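Endo-1,4-beta-xylanase (Bacteroides thetaiotaomicron VPI-5482, PDB 3KST) probably hydrolyses O-glycosidic bonds in xylan as a calcium-binding glycoside hydrolase of family 43. Local coordinates at residues A[18-30]-A[267-281]. Residues are numbered along the deposited sequence; the frame is centred on the assembly and turned at random.
Sequences ETNYLPIADPYVM and HAHWSAAEIQPRTSY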
# COMPACT_ATOMS: atom_id res chain seq x y z
N GLU A 18 -3.90 -12.64 -20.85
CA GLU A 18 -4.57 -11.34 -21.02
C GLU A 18 -3.47 -10.28 -21.13
O GLU A 18 -3.47 -9.43 -22.04
CB GLU A 18 -5.51 -11.03 -19.84
CG GLU A 18 -6.27 -9.75 -19.98
CD GLU A 18 -7.24 -9.54 -18.85
OE1 GLU A 18 -8.29 -10.21 -18.84
OE2 GLU A 18 -6.99 -8.67 -17.99
N THR A 19 -2.54 -10.31 -20.18
CA THR A 19 -1.38 -9.42 -20.20
C THR A 19 -0.19 -10.09 -19.54
O THR A 19 -0.37 -10.89 -18.62
CB THR A 19 -1.69 -8.08 -19.50
OG1 THR A 19 -0.52 -7.25 -19.51
CG2 THR A 19 -2.15 -8.28 -18.07
N ASN A 20 1.02 -9.76 -20.01
CA ASN A 20 2.28 -10.25 -19.40
C ASN A 20 2.74 -9.45 -18.16
O ASN A 20 3.88 -9.55 -17.75
CB ASN A 20 3.41 -10.32 -20.46
CG ASN A 20 3.18 -11.43 -21.49
OD1 ASN A 20 2.80 -12.55 -21.13
ND2 ASN A 20 3.47 -11.14 -22.76
N TYR A 21 1.85 -8.66 -17.57
CA TYR A 21 2.14 -7.81 -16.41
C TYR A 21 0.97 -7.87 -15.47
O TYR A 21 -0.08 -8.37 -15.84
CB TYR A 21 2.30 -6.36 -16.86
CG TYR A 21 3.29 -6.21 -17.94
CD1 TYR A 21 2.89 -6.33 -19.27
CD2 TYR A 21 4.66 -6.03 -17.65
CE1 TYR A 21 3.83 -6.25 -20.29
CE2 TYR A 21 5.59 -5.95 -18.67
CZ TYR A 21 5.17 -6.05 -19.99
OH TYR A 21 6.09 -5.94 -21.00
N LEU A 22 1.15 -7.38 -14.25
CA LEU A 22 0.03 -7.19 -13.31
C LEU A 22 -0.19 -5.66 -13.38
O LEU A 22 0.54 -4.88 -12.75
CB LEU A 22 0.37 -7.70 -11.92
CG LEU A 22 -0.75 -7.46 -10.91
CD1 LEU A 22 -2.10 -8.00 -11.43
CD2 LEU A 22 -0.40 -8.06 -9.57
N PRO A 23 -1.22 -5.22 -14.15
CA PRO A 23 -1.32 -3.83 -14.53
C PRO A 23 -1.89 -2.87 -13.49
O PRO A 23 -2.88 -2.17 -13.77
CB PRO A 23 -2.17 -3.92 -15.80
CG PRO A 23 -3.12 -4.98 -15.49
CD PRO A 23 -2.36 -6.00 -14.71
N ILE A 24 -1.25 -2.79 -12.33
CA ILE A 24 -1.65 -1.85 -11.25
C ILE A 24 -0.43 -1.13 -10.68
O ILE A 24 0.71 -1.62 -10.77
CB ILE A 24 -2.39 -2.54 -10.07
CG1 ILE A 24 -1.52 -3.66 -9.43
CG2 ILE A 24 -3.73 -3.13 -10.55
CD1 ILE A 24 -2.17 -4.44 -8.29
N ALA A 25 -0.69 0.04 -10.09
CA ALA A 25 0.29 0.79 -9.31
C ALA A 25 -0.15 0.68 -7.83
O ALA A 25 -1.23 0.17 -7.51
CB ALA A 25 0.34 2.25 -9.75
N ASP A 26 0.71 1.15 -6.95
CA ASP A 26 0.47 1.22 -5.50
C ASP A 26 -0.12 -0.09 -4.93
O ASP A 26 -1.14 -0.05 -4.19
CB ASP A 26 -0.50 2.40 -5.26
CG ASP A 26 -0.03 3.71 -5.91
OD1 ASP A 26 1.20 4.00 -5.97
OD2 ASP A 26 -0.91 4.49 -6.34
N PRO A 27 0.45 -1.26 -5.34
CA PRO A 27 -0.14 -2.53 -4.98
C PRO A 27 -0.21 -2.92 -3.51
O PRO A 27 0.63 -2.52 -2.68
CB PRO A 27 0.73 -3.54 -5.77
CG PRO A 27 2.06 -2.90 -5.72
CD PRO A 27 1.70 -1.49 -6.09
N TYR A 28 -1.28 -3.66 -3.21
CA TYR A 28 -1.48 -4.30 -1.91
C TYR A 28 -2.00 -5.73 -2.11
O TYR A 28 -2.93 -5.93 -2.88
CB TYR A 28 -2.52 -3.53 -1.08
CG TYR A 28 -2.64 -4.08 0.31
CD1 TYR A 28 -1.81 -3.62 1.33
CD2 TYR A 28 -3.53 -5.14 0.59
CE1 TYR A 28 -1.89 -4.18 2.64
CE2 TYR A 28 -3.62 -5.69 1.89
CZ TYR A 28 -2.81 -5.22 2.89
OH TYR A 28 -2.90 -5.79 4.14
N VAL A 29 -1.46 -6.68 -1.35
CA VAL A 29 -1.86 -8.09 -1.35
C VAL A 29 -2.40 -8.53 0.03
O VAL A 29 -1.73 -8.36 1.07
CB VAL A 29 -0.69 -9.01 -1.83
CG1 VAL A 29 -0.89 -10.49 -1.42
CG2 VAL A 29 -0.54 -8.89 -3.35
N MSE A 30 -3.60 -9.11 0.02
CA MSE A 30 -4.19 -9.75 1.19
C MSE A 30 -4.14 -11.25 0.94
O MSE A 30 -4.59 -11.72 -0.13
CB MSE A 30 -5.66 -9.36 1.41
CG MSE A 30 -6.32 -10.15 2.56
SE MSE A 30 -8.12 -9.65 2.83
CE MSE A 30 -8.88 -10.19 1.15
N HIS A 267 5.29 -1.54 -7.39
CA HIS A 267 5.19 -1.15 -8.79
C HIS A 267 6.53 -0.65 -9.32
O HIS A 267 7.48 -0.38 -8.57
CB HIS A 267 4.06 -0.14 -9.06
CG HIS A 267 4.34 1.24 -8.58
ND1 HIS A 267 3.53 1.88 -7.66
CD2 HIS A 267 5.33 2.12 -8.87
CE1 HIS A 267 4.00 3.09 -7.43
NE2 HIS A 267 5.10 3.25 -8.14
N ALA A 268 6.58 -0.48 -10.63
CA ALA A 268 7.72 0.12 -11.30
C ALA A 268 7.20 0.79 -12.57
O ALA A 268 6.07 0.51 -13.00
CB ALA A 268 8.73 -0.95 -11.64
N HIS A 269 7.98 1.69 -13.15
CA HIS A 269 7.62 2.28 -14.44
C HIS A 269 7.45 1.19 -15.51
O HIS A 269 7.96 0.06 -15.35
CB HIS A 269 8.66 3.29 -14.93
CG HIS A 269 8.77 4.51 -14.08
ND1 HIS A 269 9.89 5.33 -14.09
CD2 HIS A 269 7.93 5.04 -13.16
CE1 HIS A 269 9.70 6.33 -13.24
NE2 HIS A 269 8.52 6.17 -12.66
N TRP A 270 6.67 1.52 -16.54
CA TRP A 270 6.47 0.62 -17.68
C TRP A 270 7.81 0.15 -18.25
O TRP A 270 7.98 -1.03 -18.54
CB TRP A 270 5.62 1.29 -18.75
CG TRP A 270 5.53 0.51 -19.97
CD1 TRP A 270 6.17 0.78 -21.14
CD2 TRP A 270 4.86 -0.75 -20.16
NE1 TRP A 270 5.90 -0.19 -22.06
CE2 TRP A 270 5.11 -1.15 -21.48
CE3 TRP A 270 4.05 -1.56 -19.35
CZ2 TRP A 270 4.59 -2.34 -22.02
CZ3 TRP A 270 3.54 -2.73 -19.87
CH2 TRP A 270 3.81 -3.10 -21.22
N SER A 271 8.77 1.06 -18.33
CA SER A 271 10.11 0.77 -18.86
C SER A 271 10.99 1.98 -18.57
O SER A 271 10.48 2.98 -18.06
CB SER A 271 10.02 0.60 -20.38
OG SER A 271 9.59 1.81 -20.96
N ALA A 272 12.27 1.93 -18.94
CA ALA A 272 13.17 3.09 -18.80
C ALA A 272 12.74 4.32 -19.63
O ALA A 272 13.05 5.46 -19.23
CB ALA A 272 14.63 2.70 -19.18
N ALA A 273 12.04 4.11 -20.75
CA ALA A 273 11.58 5.20 -21.66
C ALA A 273 10.24 5.85 -21.29
O ALA A 273 10.03 7.05 -21.54
CB ALA A 273 11.51 4.66 -23.10
N GLU A 274 9.34 5.07 -20.69
CA GLU A 274 7.97 5.48 -20.45
C GLU A 274 7.54 5.12 -19.01
O GLU A 274 7.78 4.01 -18.57
CB GLU A 274 7.14 4.71 -21.49
CG GLU A 274 5.63 4.82 -21.42
CD GLU A 274 5.06 6.20 -21.70
OE1 GLU A 274 5.77 7.03 -22.34
OE2 GLU A 274 3.89 6.43 -21.28
N ILE A 275 6.92 6.06 -18.31
CA ILE A 275 6.40 5.79 -16.96
C ILE A 275 5.13 4.95 -17.04
O ILE A 275 5.02 3.92 -16.35
CB ILE A 275 6.06 7.07 -16.19
CG1 ILE A 275 7.32 7.88 -15.89
CG2 ILE A 275 5.31 6.77 -14.87
CD1 ILE A 275 7.04 9.25 -15.42
N GLN A 276 4.19 5.39 -17.88
CA GLN A 276 2.87 4.76 -17.97
C GLN A 276 2.73 3.59 -18.95
O GLN A 276 3.18 3.71 -20.09
CB GLN A 276 1.79 5.73 -18.41
CG GLN A 276 1.51 6.90 -17.55
CD GLN A 276 0.28 7.64 -18.06
OE1 GLN A 276 -0.85 7.14 -17.99
NE2 GLN A 276 0.50 8.82 -18.61
N PRO A 277 2.00 2.53 -18.58
CA PRO A 277 1.30 2.33 -17.32
C PRO A 277 2.24 1.64 -16.34
O PRO A 277 3.03 0.77 -16.73
CB PRO A 277 0.11 1.44 -17.72
CG PRO A 277 0.60 0.64 -18.86
CD PRO A 277 1.72 1.42 -19.52
N ARG A 278 2.24 2.06 -15.08
CA ARG A 278 2.99 1.32 -14.06
C ARG A 278 2.35 -0.08 -13.88
O ARG A 278 1.13 -0.26 -14.04
CB ARG A 278 3.04 2.08 -12.74
CG ARG A 278 3.86 3.38 -12.82
CD ARG A 278 3.66 4.24 -11.59
NE ARG A 278 2.27 4.73 -11.57
CZ ARG A 278 1.63 5.25 -10.51
NH1 ARG A 278 2.23 5.37 -9.32
NH2 ARG A 278 0.36 5.64 -10.66
N THR A 279 3.20 -1.05 -13.56
CA THR A 279 2.81 -2.45 -13.33
C THR A 279 3.54 -2.95 -12.10
O THR A 279 4.51 -2.34 -11.65
CB THR A 279 3.07 -3.34 -14.56
OG1 THR A 279 4.46 -3.71 -14.63
CG2 THR A 279 2.64 -2.63 -15.87
N SER A 280 3.07 -4.07 -11.54
CA SER A 280 3.56 -4.57 -10.27
C SER A 280 4.36 -5.85 -10.33
O SER A 280 4.20 -6.64 -11.26
CB SER A 280 2.42 -4.64 -9.26
OG SER A 280 2.03 -3.32 -8.91
N TYR A 281 5.23 -6.00 -9.34
CA TYR A 281 6.26 -7.05 -9.23
C TYR A 281 6.39 -7.48 -7.77
O TYR A 281 5.95 -6.78 -6.86
CB TYR A 281 7.62 -6.50 -9.71
CG TYR A 281 7.61 -6.07 -11.17
CD1 TYR A 281 7.83 -7.00 -12.18
CD2 TYR A 281 7.33 -4.74 -11.54
CE1 TYR A 281 7.79 -6.63 -13.51
CE2 TYR A 281 7.29 -4.35 -12.86
CZ TYR A 281 7.51 -5.32 -13.86
OH TYR A 281 7.48 -4.95 -15.18
O HOH W 1 4.02 -6.30 -13.94
O HOH W 2 -1.41 0.86 -14.46
O HOH W 3 2.76 6.14 -6.50
O HOH W 4 -0.12 6.64 -7.71
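Tyr21 sets its ring against the indole of Trp270, whose CZ3 sits 3.5 Å above the centre of one phenol face. The two planes meet obliquely at 52°, and Trp270 CH2 comes within 3.3 Å of Tyr21 CE1. With CG anti to its carbonyl carbon (chi1 -54°), the Tyr21 ring also reaches Thr279 OG1 and meets Tyr281 OH at its edge. With an alanine in place of Tyr21, Trp270 would probably lose the ring it packs against, and a gap would open beside Thr279. Ser280 grips the incoming chain twice: its N donates to Leu22 O at 2.9 Å, while OG donates to Ile24 O at 2.8 Å, from above that carbonyl's plane. Leu22 O also accepts from Ile24 N, across the inverse gamma turn at Pro23. The Arg278 guanidinium lies flat on the methyl of Ala25; NH1 makes a long salt bridge, 3.8 Å, to Asp26 OD1, and two waters bridge the pair, one on OD2 and one, held weakly by NH1, on OD1. Asp26 N donates to His267 ND1 near the ring plane at 3.0 Å (167°), tying the Asp26 backbone to the imidazole, while Asp26 OD2 is hydrogen-bonded to Thr41 OG1. The contact joins the loop between strands 17-19 and 27-32 to antiparallel strands 262-268 and 279-287 of the family's five-bladed beta-propeller, probably helping to position Asp26, the predicted proton acceptor, beside calcium ligand His251 of strand 250-256.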